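Local coordinates for RNA-directed RNA polymerase (PDB 3ZED), which probably copies the viral RNA genome as an RNA-dependent RNA polymerase, and probably occurs both free and covalently attached to that RNA, at residues P66-L71 with G248-G253; T337-E342 with R425-E430; K502-L507 with F515-E520; Q609-E614 with G651-W656. All blocks are in the same frame, centred on the assembly; numbering follows the deposited sequence.

Interaction 1 (P66-L71 with G248-G253)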
loop_
_atom_site.group_PDB
_atom_site.type_symbol
_atom_site.label_atom_id
_atom_site.label_comp_id
_atom_site.label_asym_id
_atom_site.label_seq_id
_atom_site.Cartn_x
_atom_site.Cartn_y
_atom_site.Cartn_z
ATOM N N PRO B 66 -28.482 -4.314 10.370
ATOM C CA PRO B 66 -29.932 -4.132 10.145
ATOM C C PRO B 66 -30.297 -4.310 8.664
ATOM O O PRO B 66 -29.468 -4.042 7.782
ATOM C CB PRO B 66 -30.199 -2.700 10.637
ATOM C CG PRO B 66 -29.042 -2.368 11.515
ATOM C CD PRO B 66 -27.874 -3.077 10.901
ATOM N N THR B 67 -31.529 -4.790 8.399
ATOM C CA THR B 67 -32.001 -5.062 7.040
ATOM C C THR B 67 -32.061 -3.754 6.216
ATOM O O THR B 67 -32.351 -2.688 6.768
ATOM C CB THR B 67 -33.310 -5.855 7.070
ATOM O OG1 THR B 67 -34.289 -5.179 7.861
ATOM C CG2 THR B 67 -33.109 -7.241 7.634
ATOM N N MET B 68 -31.665 -3.835 4.921
ATOM C CA MET B 68 -31.613 -2.688 4.016
ATOM C C MET B 68 -32.984 -2.097 3.774
ATOM O O MET B 68 -33.963 -2.827 3.598
ATOM C CB MET B 68 -30.960 -3.032 2.659
ATOM C CG MET B 68 -29.505 -3.370 2.742
ATOM S SD MET B 68 -28.493 -2.120 3.570
ATOM C CE MET B 68 -27.148 -3.113 4.091
ATOM N N VAL B 69 -33.035 -0.762 3.751
ATOM C CA VAL B 69 -34.233 0.042 3.513
ATOM C C VAL B 69 -33.972 0.918 2.300
ATOM O O VAL B 69 -32.988 1.663 2.281
ATOM C CB VAL B 69 -34.617 0.883 4.758
ATOM C CG1 VAL B 69 -35.732 1.875 4.437
ATOM C CG2 VAL B 69 -35.006 -0.013 5.931
ATOM N N GLU B 70 -34.832 0.820 1.287
ATOM C CA GLU B 70 -34.725 1.625 0.074
ATOM C C GLU B 70 -35.288 3.049 0.344
ATOM O O GLU B 70 -36.503 3.228 0.393
ATOM C CB GLU B 70 -35.457 0.916 -1.089
ATOM C CG GLU B 70 -35.220 1.523 -2.462
ATOM C CD GLU B 70 -34.621 0.592 -3.496
ATOM O OE1 GLU B 70 -35.305 -0.376 -3.899
ATOM O OE2 GLU B 70 -33.474 0.846 -3.926
ATOM N N LEU B 71 -34.385 4.038 0.564
ATOM C CA LEU B 71 -34.703 5.448 0.819
ATOM C C LEU B 71 -34.471 6.290 -0.426
ATOM O O LEU B 71 -33.682 5.912 -1.291
ATOM C CB LEU B 71 -33.836 6.015 1.964
ATOM C CG LEU B 71 -34.024 5.506 3.395
ATOM C CD1 LEU B 71 -33.207 6.339 4.349
ATOM C CD2 LEU B 71 -35.460 5.591 3.842
ATOM N N GLY B 248 -17.302 -3.655 0.067
ATOM C CA GLY B 248 -17.115 -4.218 1.400
ATOM C C GLY B 248 -18.433 -4.187 2.157
ATOM O O GLY B 248 -19.490 -3.916 1.566
ATOM N N LEU B 249 -18.379 -4.450 3.476
ATOM C CA LEU B 249 -19.569 -4.420 4.326
ATOM C C LEU B 249 -20.168 -3.004 4.370
ATOM O O LEU B 249 -19.413 -2.031 4.319
ATOM C CB LEU B 249 -19.273 -4.905 5.757
ATOM C CG LEU B 249 -18.862 -6.361 5.953
ATOM C CD1 LEU B 249 -18.751 -6.685 7.430
ATOM C CD2 LEU B 249 -19.861 -7.314 5.342
ATOM N N PRO B 250 -21.510 -2.858 4.395
ATOM C CA PRO B 250 -22.541 -3.908 4.447
ATOM C C PRO B 250 -23.115 -4.252 3.062
ATOM O O PRO B 250 -24.277 -4.671 2.972
ATOM C CB PRO B 250 -23.590 -3.281 5.373
ATOM C CG PRO B 250 -23.466 -1.774 5.148
ATOM C CD PRO B 250 -22.121 -1.517 4.492
ATOM N N TYR B 251 -22.304 -4.102 1.988
ATOM C CA TYR B 251 -22.780 -4.364 0.627
ATOM C C TYR B 251 -21.980 -5.456 -0.083
ATOM O O TYR B 251 -21.274 -5.171 -1.052
ATOM C CB TYR B 251 -22.809 -3.066 -0.215
ATOM C CG TYR B 251 -23.570 -1.947 0.466
ATOM C CD1 TYR B 251 -24.957 -1.994 0.586
ATOM C CD2 TYR B 251 -22.901 -0.869 1.033
ATOM C CE1 TYR B 251 -25.658 -0.996 1.260
ATOM C CE2 TYR B 251 -23.590 0.133 1.712
ATOM C CZ TYR B 251 -24.969 0.057 1.833
ATOM O OH TYR B 251 -25.653 1.049 2.486
ATOM N N ILE B 252 -22.162 -6.720 0.341
ATOM C CA ILE B 252 -21.483 -7.858 -0.292
ATOM C C ILE B 252 -22.058 -8.070 -1.712
ATOM O O ILE B 252 -23.279 -8.034 -1.914
ATOM C CB ILE B 252 -21.560 -9.146 0.582
ATOM C CG1 ILE B 252 -20.677 -9.000 1.855
ATOM C CG2 ILE B 252 -21.162 -10.408 -0.216
ATOM C CD1 ILE B 252 -21.115 -9.859 3.025
ATOM N N GLY B 253 -21.149 -8.253 -2.665
ATOM C CA GLY B 253 -21.474 -8.479 -4.066
ATOM C C GLY B 253 -21.601 -7.208 -4.875
ATOM O O GLY B 253 -21.960 -7.259 -6.055
#
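M68 alone reaches from strand segment 66-71 to the loop 248-253, where its thioether end settles against P250 and Y251. The methyl CE lies 3.5 Å from the backbone O of P250 and 3.8 Å from that proline's CB. The sulfur is turned to the phenol: SD lies 3.8 Å from Y251 CE1 and, seen from the ring centroid, 63° off the normal, an oblique Met-aromatic contact. A bend at chi2 (-54°) folds the methionine chain so that sulfur and methyl meet different partners. Strand 65-72 is the middle strand of a three-stranded antiparallel sheet, and the loop it meets belongs to a predicted GTP-binding segment. There P250 CG lies over one face of the Y251 ring, toward its rim, 3.9 Å above the plane. Y251 N bonds back to G248 O at 2.9 Å, closing a beta turn with the cis proline at its third position, as in type VI turns. Farther out, Y251 OH is hydrogen-bonded to S94 O on strand 92-98, whose P96 touches both M68 and P250.

Interaction 2 (T337-E342 with R425-E430)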
loop_
_atom_site.group_PDB
_atom_site.type_symbol
_atom_site.label_atom_id
_atom_site.label_comp_id
_atom_site.label_asym_id
_atom_site.label_seq_id
_atom_site.Cartn_x
_atom_site.Cartn_y
_atom_site.Cartn_z
ATOM N N THR B 337 -4.507 11.080 1.880
ATOM C CA THR B 337 -4.288 11.430 0.476
ATOM C C THR B 337 -4.049 12.938 0.236
ATOM O O THR B 337 -3.125 13.200 -0.529
ATOM C CB THR B 337 -5.342 10.823 -0.462
ATOM O OG1 THR B 337 -6.618 11.353 -0.176
ATOM C CG2 THR B 337 -5.408 9.293 -0.365
ATOM N N PRO B 338 -4.719 13.939 0.886
ATOM C CA PRO B 338 -4.365 15.351 0.599
ATOM C C PRO B 338 -2.927 15.692 1.027
ATOM O O PRO B 338 -2.305 16.556 0.413
ATOM C CB PRO B 338 -5.407 16.156 1.403
ATOM C CG PRO B 338 -6.531 15.209 1.627
ATOM C CD PRO B 338 -5.852 13.876 1.834
ATOM N N VAL B 339 -2.383 14.972 2.037
ATOM C CA VAL B 339 -1.001 15.153 2.505
ATOM C C VAL B 339 -0.026 14.459 1.536
ATOM O O VAL B 339 0.953 15.075 1.096
ATOM C CB VAL B 339 -0.805 14.639 3.959
ATOM C CG1 VAL B 339 0.677 14.602 4.350
ATOM C CG2 VAL B 339 -1.614 15.464 4.960
ATOM N N MET B 340 -0.280 13.166 1.230
ATOM C CA MET B 340 0.622 12.348 0.388
ATOM C C MET B 340 0.664 12.820 -1.073
ATOM O O MET B 340 1.702 12.666 -1.695
ATOM C CB MET B 340 0.297 10.855 0.490
ATOM C CG MET B 340 0.483 10.294 1.914
ATOM S SD MET B 340 1.948 10.838 2.852
ATOM C CE MET B 340 3.267 9.957 1.965
ATOM N N ASN B 341 -0.404 13.467 -1.586
ATOM C CA ASN B 341 -0.440 14.033 -2.952
ATOM C C ASN B 341 0.633 15.097 -3.128
ATOM O O ASN B 341 1.147 15.298 -4.227
ATOM C CB ASN B 341 -1.793 14.695 -3.227
ATOM C CG ASN B 341 -2.967 13.813 -3.576
ATOM O OD1 ASN B 341 -2.845 12.602 -3.777
ATOM N ND2 ASN B 341 -4.156 14.437 -3.660
ATOM N N GLU B 342 0.939 15.815 -2.027
ATOM C CA GLU B 342 1.886 16.921 -1.983
ATOM C C GLU B 342 3.246 16.493 -1.467
ATOM O O GLU B 342 4.118 17.342 -1.289
ATOM C CB GLU B 342 1.311 18.019 -1.069
ATOM C CG GLU B 342 0.063 18.684 -1.619
ATOM C CD GLU B 342 0.306 19.352 -2.956
ATOM O OE1 GLU B 342 1.109 20.312 -2.992
ATOM O OE2 GLU B 342 -0.242 18.870 -3.976
ATOM N N ARG B 425 2.196 17.636 11.371
ATOM C CA ARG B 425 3.083 18.105 10.308
ATOM C C ARG B 425 2.364 18.370 8.974
ATOM O O ARG B 425 2.883 19.136 8.165
ATOM C CB ARG B 425 4.251 17.106 10.090
ATOM C CG ARG B 425 5.455 17.287 11.031
ATOM C CD ARG B 425 5.145 16.966 12.486
ATOM N NE ARG B 425 6.343 17.079 13.314
ATOM C CZ ARG B 425 6.378 16.940 14.633
ATOM N NH1 ARG B 425 5.271 16.659 15.310
ATOM N NH2 ARG B 425 7.522 17.077 15.287
ATOM N N GLY B 426 1.213 17.744 8.753
ATOM C CA GLY B 426 0.462 17.909 7.513
ATOM C C GLY B 426 -0.683 18.892 7.663
ATOM O O GLY B 426 -0.638 20.004 7.128
ATOM N N TRP B 427 -1.698 18.490 8.447
ATOM C CA TRP B 427 -2.936 19.223 8.723
ATOM C C TRP B 427 -2.705 20.375 9.700
ATOM O O TRP B 427 -3.362 20.471 10.750
ATOM C CB TRP B 427 -3.990 18.231 9.241
ATOM C CG TRP B 427 -4.417 17.277 8.160
ATOM C CD1 TRP B 427 -4.044 15.974 8.019
ATOM C CD2 TRP B 427 -5.214 17.594 7.010
ATOM N NE1 TRP B 427 -4.600 15.445 6.882
ATOM C CE2 TRP B 427 -5.318 16.418 6.238
ATOM C CE3 TRP B 427 -5.865 18.765 6.564
ATOM C CZ2 TRP B 427 -6.047 16.371 5.043
ATOM C CZ3 TRP B 427 -6.566 18.724 5.370
ATOM C CH2 TRP B 427 -6.671 17.536 4.631
ATOM N N THR B 428 -1.787 21.276 9.326
ATOM C CA THR B 428 -1.440 22.435 10.149
ATOM C C THR B 428 -1.303 23.693 9.278
ATOM O O THR B 428 -0.725 23.630 8.198
ATOM C CB THR B 428 -0.149 22.147 10.977
ATOM O OG1 THR B 428 0.081 23.222 11.884
ATOM C CG2 THR B 428 1.100 21.952 10.105
ATOM N N ASN B 429 -1.828 24.830 9.754
ATOM C CA ASN B 429 -1.685 26.117 9.053
ATOM C C ASN B 429 -0.298 26.694 9.358
ATOM O O ASN B 429 0.371 26.214 10.285
ATOM C CB ASN B 429 -2.791 27.087 9.465
ATOM C CG ASN B 429 -4.167 26.702 8.988
ATOM O OD1 ASN B 429 -4.401 26.509 7.785
ATOM N ND2 ASN B 429 -5.127 26.639 9.910
ATOM N N GLU B 430 0.140 27.707 8.589
ATOM C CA GLU B 430 1.443 28.352 8.771
ATOM C C GLU B 430 1.574 28.997 10.160
ATOM O O GLU B 430 2.662 28.996 10.727
ATOM C CB GLU B 430 1.676 29.402 7.682
ATOM C CG GLU B 430 1.663 28.812 6.280
ATOM C CD GLU B 430 1.761 29.824 5.156
ATOM O OE1 GLU B 430 0.916 30.748 5.109
ATOM O OE2 GLU B 430 2.684 29.691 4.320
#
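The backbones approach most closely at V339 and G426, whose CA atoms are 5.9 Å apart where the C-terminal part of helix 326-340 passes that of helix 412-426. G426 brings no side chain into this gap, and V339 CG2 stands 4.1 Å from its CA. The same methyl also leans on the pyrrole part of the W427 indole, 3.6 Å from NE1 and 3.9 Å from CD1, approaching obliquely. With CG1 anti to the backbone N (chi1 170°), CG2 is the branch left to meet both residues. P338 takes the other end of the indole: its CG comes to the edge of the six-membered ring, near the ring plane and 3.6 Å from W427 CZ2, with CB 3.7 Å from CH2. Helix 326-340 is kinked at P338 and V339, where V339 N makes no bond to the preceding turn, and the indole N-H of W427 takes up V335 O there. V339 also touches L422, extending the apolar patch along helix 412-426. W427 is the centre of an inverse gamma turn as the chain leaves that helix. The contact is an apolar joint between the C-terminal parts of two palm-domain helices.

Interaction 3 (K502-L507 with F515-E520)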
loop_
_atom_site.group_PDB
_atom_site.type_symbol
_atom_site.label_atom_id
_atom_site.label_comp_id
_atom_site.label_asym_id
_atom_site.label_seq_id
_atom_site.Cartn_x
_atom_site.Cartn_y
_atom_site.Cartn_z
ATOM N N LYS B 502 24.130 -11.144 15.176
ATOM C CA LYS B 502 23.140 -11.382 16.228
ATOM C C LYS B 502 22.615 -10.047 16.751
ATOM O O LYS B 502 21.417 -9.928 16.989
ATOM C CB LYS B 502 23.756 -12.202 17.373
ATOM C CG LYS B 502 22.738 -12.692 18.397
ATOM C CD LYS B 502 23.344 -12.786 19.795
ATOM C CE LYS B 502 22.307 -12.752 20.892
ATOM N NZ LYS B 502 21.397 -13.931 20.854
ATOM N N GLU B 503 23.518 -9.042 16.889
ATOM C CA GLU B 503 23.239 -7.676 17.347
ATOM C C GLU B 503 22.150 -7.009 16.511
ATOM O O GLU B 503 21.342 -6.268 17.070
ATOM C CB GLU B 503 24.508 -6.804 17.323
ATOM C CG GLU B 503 25.549 -7.157 18.374
ATOM C CD GLU B 503 26.407 -8.376 18.089
ATOM O OE1 GLU B 503 26.730 -8.625 16.905
ATOM O OE2 GLU B 503 26.752 -9.090 19.058
ATOM N N PHE B 504 22.123 -7.268 15.185
ATOM C CA PHE B 504 21.085 -6.716 14.317
ATOM C C PHE B 504 19.795 -7.516 14.489
ATOM O O PHE B 504 18.728 -6.921 14.594
ATOM C CB PHE B 504 21.512 -6.707 12.843
ATOM C CG PHE B 504 20.532 -6.012 11.920
ATOM C CD1 PHE B 504 19.473 -6.710 11.340
ATOM C CD2 PHE B 504 20.692 -4.667 11.595
ATOM C CE1 PHE B 504 18.587 -6.069 10.468
ATOM C CE2 PHE B 504 19.792 -4.023 10.727
ATOM C CZ PHE B 504 18.735 -4.725 10.194
ATOM N N MET B 505 19.894 -8.869 14.534
ATOM C CA MET B 505 18.733 -9.739 14.685
ATOM C C MET B 505 18.056 -9.521 16.025
ATOM O O MET B 505 16.847 -9.703 16.102
ATOM C CB MET B 505 19.083 -11.218 14.463
ATOM C CG MET B 505 19.305 -11.581 12.999
ATOM S SD MET B 505 18.256 -10.739 11.761
ATOM C CE MET B 505 16.624 -11.487 12.124
ATOM N N ASP B 506 18.808 -9.037 17.042
ATOM C CA ASP B 506 18.299 -8.708 18.372
ATOM C C ASP B 506 17.318 -7.532 18.333
ATOM O O ASP B 506 16.545 -7.361 19.278
ATOM C CB ASP B 506 19.464 -8.379 19.311
ATOM C CG ASP B 506 20.199 -9.579 19.894
ATOM O OD1 ASP B 506 19.781 -10.736 19.614
ATOM O OD2 ASP B 506 21.197 -9.364 20.625
ATOM N N LEU B 507 17.325 -6.734 17.243
ATOM C CA LEU B 507 16.406 -5.608 17.090
ATOM C C LEU B 507 14.965 -6.118 16.929
ATOM O O LEU B 507 14.034 -5.365 17.186
ATOM C CB LEU B 507 16.800 -4.657 15.941
ATOM C CG LEU B 507 18.215 -4.036 16.005
ATOM C CD1 LEU B 507 18.600 -3.395 14.683
ATOM C CD2 LEU B 507 18.376 -3.060 17.140
ATOM N N PHE B 515 11.530 -9.329 11.172
ATOM C CA PHE B 515 12.086 -8.979 9.866
ATOM C C PHE B 515 13.068 -10.035 9.456
ATOM O O PHE B 515 13.546 -10.807 10.297
ATOM C CB PHE B 515 12.774 -7.588 9.897
ATOM C CG PHE B 515 13.814 -7.395 10.988
ATOM C CD1 PHE B 515 15.076 -7.971 10.882
ATOM C CD2 PHE B 515 13.538 -6.617 12.107
ATOM C CE1 PHE B 515 16.022 -7.816 11.905
ATOM C CE2 PHE B 515 14.495 -6.429 13.109
ATOM C CZ PHE B 515 15.731 -7.029 13.003
ATOM N N LYS B 516 13.413 -10.060 8.173
ATOM C CA LYS B 516 14.439 -10.983 7.701
ATOM C C LYS B 516 15.244 -10.368 6.595
ATOM O O LYS B 516 14.765 -9.510 5.849
ATOM C CB LYS B 516 13.933 -12.386 7.316
ATOM C CG LYS B 516 12.675 -12.504 6.481
ATOM C CD LYS B 516 12.312 -13.993 6.337
ATOM C CE LYS B 516 10.860 -14.235 5.991
ATOM N NZ LYS B 516 10.678 -14.605 4.561
ATOM N N ILE B 517 16.510 -10.778 6.536
ATOM C CA ILE B 517 17.447 -10.368 5.507
ATOM C C ILE B 517 17.087 -11.214 4.305
ATOM O O ILE B 517 17.216 -12.443 4.345
ATOM C CB ILE B 517 18.933 -10.495 5.969
ATOM C CG1 ILE B 517 19.321 -9.388 6.967
ATOM C CG2 ILE B 517 19.866 -10.414 4.759
ATOM C CD1 ILE B 517 18.788 -9.469 8.334
ATOM N N GLU B 518 16.573 -10.557 3.266
ATOM C CA GLU B 518 16.096 -11.188 2.041
ATOM C C GLU B 518 17.167 -11.306 0.978
ATOM O O GLU B 518 17.075 -12.185 0.107
ATOM C CB GLU B 518 14.900 -10.398 1.472
ATOM C CG GLU B 518 13.649 -10.486 2.341
ATOM C CD GLU B 518 12.975 -11.843 2.484
ATOM O OE1 GLU B 518 13.430 -12.828 1.854
ATOM O OE2 GLU B 518 11.960 -11.912 3.213
ATOM N N ARG B 519 18.177 -10.426 1.033
ATOM C CA ARG B 519 19.251 -10.401 0.049
ATOM C C ARG B 519 20.494 -9.790 0.627
ATOM O O ARG B 519 20.430 -8.807 1.359
ATOM C CB ARG B 519 18.803 -9.595 -1.186
ATOM C CG ARG B 519 19.696 -9.760 -2.398
ATOM C CD ARG B 519 18.956 -9.414 -3.667
ATOM N NE ARG B 519 17.813 -10.293 -3.907
ATOM C CZ ARG B 519 17.394 -10.632 -5.111
ATOM N NH1 ARG B 519 18.018 -10.185 -6.181
ATOM N NH2 ARG B 519 16.341 -11.425 -5.254
ATOM N N GLU B 520 21.626 -10.366 0.271
ATOM C CA GLU B 520 22.944 -9.905 0.638
ATOM C C GLU B 520 23.766 -9.884 -0.643
ATOM O O GLU B 520 23.965 -10.919 -1.288
ATOM C CB GLU B 520 23.557 -10.800 1.724
ATOM C CG GLU B 520 24.955 -10.372 2.141
ATOM C CD GLU B 520 25.696 -11.325 3.056
ATOM O OE1 GLU B 520 25.576 -12.556 2.860
ATOM O OE2 GLU B 520 26.444 -10.835 3.932
#
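F515 supplies most of the strand's side of this contact, its ring lying among F504, M505 and L507 of the segment 502-507. Its chi1 of 53° places CG between the backbone N and the carbonyl carbon. From there the far rim of the ring meets the helix backbone: CZ is 3.4 Å from F504 O, which sits in the ring plane at its edge. F504 has CG anti to its own N (chi1 -174°), a setting that brings CE1 to 3.4 Å from F515 CE1. The two ring planes meet obliquely, at 68°. M505 is bent at both chi2 and chi3 and runs alongside F515 in the opposite direction; its SD lies 3.7 Å from F515 CE1, an oblique Met-aromatic contact. The same sulfur is 3.7 Å from I517 CD1, while the methyl CE turns back to F515 O. L507 continues along the rim, with CB 3.9 Å from F515 CZ, and its CD1 lies over one face of the F504 ring, toward the rim. Farther out, W491 of helix 476-493 meets the F504 ring and V487 touches F515, so strand 515-521 is packed onto two helices. Contacts of this kind depend on shape and dispersion. F504 O already accepts a hydrogen bond from L507 N, and the positive C-H rim of F515 is probably a secondary, weakly electrostatic partner.

Interaction 4 (Q609-E614 with G651-W656)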
loop_
_atom_site.group_PDB
_atom_site.type_symbol
_atom_site.label_atom_id
_atom_site.label_comp_id
_atom_site.label_asym_id
_atom_site.label_seq_id
_atom_site.Cartn_x
_atom_site.Cartn_y
_atom_site.Cartn_z
ATOM N N GLN B 609 -2.970 -9.453 -25.821
ATOM C CA GLN B 609 -1.991 -10.448 -26.268
ATOM C C GLN B 609 -0.700 -9.781 -26.724
ATOM O O GLN B 609 0.385 -10.232 -26.345
ATOM C CB GLN B 609 -2.573 -11.302 -27.413
ATOM C CG GLN B 609 -3.677 -12.267 -26.968
ATOM C CD GLN B 609 -3.182 -13.348 -26.023
ATOM O OE1 GLN B 609 -2.201 -14.061 -26.295
ATOM N NE2 GLN B 609 -3.859 -13.486 -24.892
ATOM N N ILE B 610 -0.814 -8.692 -27.503
ATOM C CA ILE B 610 0.340 -7.915 -27.968
ATOM C C ILE B 610 0.990 -7.209 -26.755
ATOM O O ILE B 610 2.218 -7.241 -26.628
ATOM C CB ILE B 610 -0.073 -6.909 -29.072
ATOM C CG1 ILE B 610 -0.584 -7.661 -30.337
ATOM C CG2 ILE B 610 1.073 -5.921 -29.394
ATOM C CD1 ILE B 610 -1.510 -6.879 -31.224
ATOM N N VAL B 611 0.163 -6.567 -25.894
ATOM C CA VAL B 611 0.600 -5.842 -24.696
ATOM C C VAL B 611 1.461 -6.771 -23.786
ATOM O O VAL B 611 2.544 -6.376 -23.378
ATOM C CB VAL B 611 -0.605 -5.210 -23.937
ATOM C CG1 VAL B 611 -0.200 -4.679 -22.557
ATOM C CG2 VAL B 611 -1.243 -4.087 -24.761
ATOM N N ARG B 612 0.987 -7.989 -23.510
ATOM C CA ARG B 612 1.659 -8.988 -22.669
ATOM C C ARG B 612 3.117 -9.230 -23.113
ATOM O O ARG B 612 4.013 -9.168 -22.282
ATOM C CB ARG B 612 0.862 -10.303 -22.692
ATOM C CG ARG B 612 1.589 -11.499 -22.082
ATOM C CD ARG B 612 1.098 -12.795 -22.692
ATOM N NE ARG B 612 -0.199 -13.178 -22.141
ATOM C CZ ARG B 612 -0.813 -14.318 -22.408
ATOM N NH1 ARG B 612 -0.258 -15.202 -23.229
ATOM N NH2 ARG B 612 -1.978 -14.594 -21.845
ATOM N N TYR B 613 3.342 -9.490 -24.413
ATOM C CA TYR B 613 4.674 -9.744 -24.957
ATOM C C TYR B 613 5.518 -8.468 -25.065
ATOM O O TYR B 613 6.713 -8.549 -24.851
ATOM C CB TYR B 613 4.582 -10.472 -26.300
ATOM C CG TYR B 613 4.012 -11.861 -26.122
ATOM C CD1 TYR B 613 4.668 -12.812 -25.338
ATOM C CD2 TYR B 613 2.764 -12.195 -26.644
ATOM C CE1 TYR B 613 4.115 -14.067 -25.105
ATOM C CE2 TYR B 613 2.193 -13.447 -26.407
ATOM C CZ TYR B 613 2.873 -14.379 -25.636
ATOM O OH TYR B 613 2.366 -15.640 -25.451
ATOM N N GLU B 614 4.916 -7.295 -25.315
ATOM C CA GLU B 614 5.661 -6.043 -25.366
ATOM C C GLU B 614 6.096 -5.595 -23.964
ATOM O O GLU B 614 7.236 -5.163 -23.802
ATOM C CB GLU B 614 4.841 -4.924 -26.046
ATOM C CG GLU B 614 4.604 -5.103 -27.540
ATOM C CD GLU B 614 5.832 -5.047 -28.429
ATOM O OE1 GLU B 614 6.579 -6.047 -28.491
ATOM O OE2 GLU B 614 6.029 -4.013 -29.097
ATOM N N GLY B 651 -6.165 2.405 -30.140
ATOM C CA GLY B 651 -6.604 3.018 -28.886
ATOM C C GLY B 651 -6.195 2.226 -27.655
ATOM O O GLY B 651 -5.731 2.807 -26.668
ATOM N N PHE B 652 -6.352 0.884 -27.722
ATOM C CA PHE B 652 -5.972 -0.044 -26.664
ATOM C C PHE B 652 -4.460 -0.098 -26.503
ATOM O O PHE B 652 -3.994 -0.096 -25.370
ATOM C CB PHE B 652 -6.511 -1.457 -26.937
ATOM C CG PHE B 652 -8.010 -1.591 -26.935
ATOM C CD1 PHE B 652 -8.758 -1.217 -25.818
ATOM C CD2 PHE B 652 -8.676 -2.149 -28.023
ATOM C CE1 PHE B 652 -10.145 -1.359 -25.806
ATOM C CE2 PHE B 652 -10.063 -2.295 -28.009
ATOM C CZ PHE B 652 -10.788 -1.900 -26.900
ATOM N N LEU B 653 -3.696 -0.128 -27.625
ATOM C CA LEU B 653 -2.236 -0.169 -27.599
ATOM C C LEU B 653 -1.646 1.168 -27.101
ATOM O O LEU B 653 -0.571 1.151 -26.492
ATOM C CB LEU B 653 -1.644 -0.571 -28.948
ATOM C CG LEU B 653 -1.882 -2.018 -29.426
ATOM C CD1 LEU B 653 -1.234 -2.253 -30.778
ATOM C CD2 LEU B 653 -1.362 -3.051 -28.429
ATOM N N ASP B 654 -2.347 2.303 -27.308
ATOM C CA ASP B 654 -1.916 3.609 -26.799
ATOM C C ASP B 654 -2.186 3.660 -25.300
ATOM O O ASP B 654 -1.324 4.092 -24.523
ATOM C CB ASP B 654 -2.624 4.789 -27.518
ATOM C CG ASP B 654 -2.288 5.027 -28.987
ATOM O OD1 ASP B 654 -1.102 4.903 -29.357
ATOM O OD2 ASP B 654 -3.201 5.433 -29.746
ATOM N N ASP B 655 -3.375 3.188 -24.882
ATOM C CA ASP B 655 -3.737 3.153 -23.456
ATOM C C ASP B 655 -3.541 1.724 -22.889
ATOM O O ASP B 655 -4.435 1.189 -22.244
ATOM C CB ASP B 655 -5.178 3.663 -23.250
ATOM C CG ASP B 655 -5.472 5.003 -23.908
ATOM O OD1 ASP B 655 -4.639 5.932 -23.772
ATOM O OD2 ASP B 655 -6.531 5.122 -24.562
ATOM N N TRP B 656 -2.355 1.123 -23.144
ATOM C CA TRP B 656 -1.976 -0.247 -22.745
ATOM C C TRP B 656 -1.804 -0.456 -21.232
ATOM O O TRP B 656 -1.857 -1.593 -20.767
ATOM C CB TRP B 656 -0.664 -0.653 -23.439
ATOM C CG TRP B 656 0.548 0.087 -22.943
ATOM C CD1 TRP B 656 1.029 1.276 -23.409
ATOM C CD2 TRP B 656 1.446 -0.332 -21.904
ATOM N NE1 TRP B 656 2.177 1.617 -22.739
ATOM C CE2 TRP B 656 2.440 0.666 -21.785
ATOM C CE3 TRP B 656 1.496 -1.448 -21.041
ATOM C CZ2 TRP B 656 3.454 0.597 -20.826
ATOM C CZ3 TRP B 656 2.517 -1.525 -20.104
ATOM C CH2 TRP B 656 3.473 -0.512 -19.996
#
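I610 and V611, neighbours on helix 604-621, both press on the methyl CD2 of L653. I610 comes first along the helix, its CG2 branch 3.9 Å from L653 CD2, and the two side chains cross at about a right angle. I610 also touches K638 and R639 of helix 625-645, so this side chain meets two other helices. V611 covers more of the opposing segment. Its chi1 of 169° sends CG1 anti to the backbone N and leaves CG2 beside that N, anti to the carbonyl carbon, and the two methyls divide the work. CG2 sits between L653 CD2, at 3.8 Å, and W656 CB, at 3.7 Å; CG1 reaches the indole obliquely, 4.0 Å from W656 CE3, and also lies 3.9 Å from W656 O. With CD1 of L653 anti to CA (chi2 180°), CD2 is the branch turned to I610 and V611. W656 holds its CG between the backbone N and carbonyl carbon (chi1 69°), and its NE1 is hydrogen-bonded to I669 O, a bond that would help to fix the rotation of the indole. D655 is where helical geometry is lost, directly before the tryptophan. This is apolar packing in a helical part of the thumb domain, where one helix receives the C-terminal end of the short helix 650-654 and W656, just past it.

Following the chain from the N terminus, the four contacts come in series, none nested in or crossing another. Interaction 1 closes the longest excursion, 176 residues, returning from the N-terminal three-stranded sheet to the predicted GTP-binding loop. Interaction 2 closes 82 residues between two palm helices. Interaction 3 spans just seven residues, joining helix 502-505 to the edge of the four-stranded sheet, and lies across the chain's centre from interaction 1, with centres about 46 Å apart. Interaction 4 closes 36 mostly helical residues in the thumb part of the polymerase, whereas the first three belong to the palm part. None touches another; the nearest atoms of interactions 1 and 2 are about 18 Å apart.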